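Local structure of periplasmic binding protein/LacI transcriptional regulator (Shewanella sp. ANA-3, 5OCP) at residues D127-Q132 / Q186-V191. The protein binds L-arabinofuranose in the periplasm, in both its alpha and beta forms, and probably delivers the sugar to an arabinose ABC transporter. Residues are numbered along the deposited sequence; the frame is centred on the assembly and turned at random.
Sequences DIAELQ and QPLCAV
I128 pairs with A190 and A129 with V191 in parallel register, where strand 126-132 meets the start of strand 190-193. These are neighbouring strands in the sheet of one of the two alpha/beta lobes of a periplasmic binding protein; the chain between them runs through helix 138-151, strand 157-164, on the other side of 126-132, and helix 169-183. The carbonyl O of D127 accepts C189 N at 2.9 Å and, more weakly, A190 N at 3.3 Å, so one acceptor ties the incoming loop to the strand. Two residues on, A129 N gives a straighter bond (167°) to A190 O at 2.9 Å, the carbonyl of the residue paired with I128, as parallel pairing requires. C189 is further fixed by a disulfide to C126.

On the face carrying A129 and V191, the A129 methyl meets L188 CD1 at 4.0 Å. V191 chi1 of 172° turns CG1 away from the backbone N and forward along the strand, where L131 CD1 meets it. F179, V175 and M176 of helix 169-183 pack over this apolar row. The opposite face carries I128 and A190, with F147 of helix 138-151 against I128. Where strand 126-132 begins, the D127 carboxylate and Q186 amide planes stand 79° apart without bonding; instead a water donates to D127 OD2 at 2.9 Å and to P187 O at 3.1 Å.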
loop_
_atom_site.group_PDB
_atom_site.type_symbol
_atom_site.label_atom_id
_atom_site.label_comp_id
_atom_site.label_asym_id
_atom_site.label_seq_id
_atom_site.Cartn_x
_atom_site.Cartn_y
_atom_site.Cartn_z
ATOM N N ASP A 127 21.602 12.246 -2.684
ATOM C CA ASP A 127 20.778 12.931 -1.688
ATOM C C ASP A 127 19.318 12.741 -2.001
ATOM O O ASP A 127 18.841 13.115 -3.073
ATOM C CB ASP A 127 21.047 14.410 -1.654
ATOM C CG ASP A 127 22.341 14.781 -0.869
ATOM O OD1 ASP A 127 22.993 13.915 -0.228
ATOM O OD2 ASP A 127 22.716 15.980 -0.966
ATOM N N ILE A 128 18.588 12.303 -1.010
ATOM C CA ILE A 128 17.231 11.810 -1.242
ATOM C C ILE A 128 16.207 12.637 -0.465
ATOM O O ILE A 128 16.430 12.903 0.732
ATOM C CB ILE A 128 17.153 10.347 -0.683
ATOM C CG1 ILE A 128 18.162 9.421 -1.421
ATOM C CG2 ILE A 128 15.720 9.761 -0.775
ATOM C CD1 ILE A 128 18.614 8.253 -0.622
ATOM N N ALA A 129 15.075 12.876 -1.084
ATOM C CA ALA A 129 13.906 13.428 -0.387
ATOM C C ALA A 129 12.874 12.325 -0.214
ATOM O O ALA A 129 12.500 11.681 -1.262
ATOM C CB ALA A 129 13.302 14.544 -1.192
ATOM N N GLU A 130 12.410 12.153 1.012
ATOM C CA GLU A 130 11.427 11.120 1.339
ATOM C C GLU A 130 10.038 11.691 1.518
ATOM O O GLU A 130 9.815 12.572 2.392
ATOM C CB GLU A 130 11.869 10.417 2.630
ATOM C CG GLU A 130 10.909 9.317 3.083
ATOM C CD GLU A 130 11.357 8.658 4.375
ATOM O OE1 GLU A 130 12.120 9.295 5.118
ATOM O OE2 GLU A 130 10.911 7.520 4.696
ATOM N N LEU A 131 9.066 11.147 0.754
ATOM C CA LEU A 131 7.657 11.441 0.963
ATOM C C LEU A 131 7.066 10.272 1.709
ATOM O O LEU A 131 6.883 9.177 1.169
ATOM C CB LEU A 131 6.900 11.657 -0.345
ATOM C CG LEU A 131 7.356 12.804 -1.182
ATOM C CD1 LEU A 131 6.716 12.828 -2.572
ATOM C CD2 LEU A 131 7.025 14.066 -0.404
ATOM N N GLN A 132 6.773 10.483 3.005
ATOM C CA GLN A 132 6.264 9.420 3.832
ATOM C C GLN A 132 4.756 9.203 3.692
ATOM O O GLN A 132 3.982 10.074 3.422
ATOM C CB GLN A 132 6.603 9.703 5.298
ATOM C CG GLN A 132 8.052 10.029 5.609
ATOM C CD GLN A 132 8.155 10.720 6.981
ATOM O OE1 GLN A 132 7.855 11.900 7.142
ATOM N NE2 GLN A 132 8.565 10.003 7.923
ATOM N N GLN A 186 20.015 23.505 -4.173
ATOM C CA GLN A 186 20.914 22.397 -4.040
ATOM C C GLN A 186 20.244 21.182 -4.723
ATOM O O GLN A 186 19.105 20.925 -4.413
ATOM C CB GLN A 186 21.151 22.094 -2.612
ATOM C CG GLN A 186 22.217 21.076 -2.385
ATOM C CD GLN A 186 22.388 20.815 -0.909
ATOM O OE1 GLN A 186 21.708 21.429 -0.063
ATOM N NE2 GLN A 186 23.286 19.882 -0.576
ATOM N N PRO A 187 20.923 20.554 -5.704
ATOM C CA PRO A 187 20.258 19.444 -6.415
ATOM C C PRO A 187 19.899 18.311 -5.496
ATOM O O PRO A 187 20.707 17.952 -4.634
ATOM C CB PRO A 187 21.251 19.032 -7.487
ATOM C CG PRO A 187 22.389 19.948 -7.397
ATOM C CD PRO A 187 22.122 21.021 -6.421
ATOM N N LEU A 188 18.696 17.762 -5.709
ATOM C CA LEU A 188 18.299 16.454 -5.199
ATOM C C LEU A 188 18.584 15.386 -6.206
ATOM O O LEU A 188 18.490 15.595 -7.373
ATOM C CB LEU A 188 16.821 16.463 -4.906
ATOM C CG LEU A 188 16.443 17.230 -3.646
ATOM C CD1 LEU A 188 14.926 17.328 -3.640
ATOM C CD2 LEU A 188 16.878 16.454 -2.399
ATOM N N CYS A 189 19.041 14.252 -5.733
ATOM C CA CYS A 189 19.317 13.078 -6.621
ATOM C C CYS A 189 18.008 12.357 -6.894
ATOM O O CYS A 189 17.770 11.859 -8.006
ATOM C CB CYS A 189 20.278 12.177 -5.943
ATOM S SG CYS A 189 20.392 10.458 -6.529
ATOM N N ALA A 190 17.220 12.183 -5.852
ATOM C CA ALA A 190 16.052 11.318 -5.955
ATOM C C ALA A 190 14.961 11.647 -4.975
ATOM O O ALA A 190 15.257 12.125 -3.885
ATOM C CB ALA A 190 16.424 9.860 -5.762
ATOM N N VAL A 191 13.735 11.281 -5.338
ATOM C CA VAL A 191 12.590 11.234 -4.444
ATOM C C VAL A 191 12.247 9.747 -4.181
ATOM O O VAL A 191 12.151 8.961 -5.124
ATOM C CB VAL A 191 11.372 11.937 -5.051
ATOM C CG1 VAL A 191 10.075 11.742 -4.207
ATOM C CG2 VAL A 191 11.698 13.403 -5.217
HETATM O O HOH W 1 20.616 17.919 -1.500
#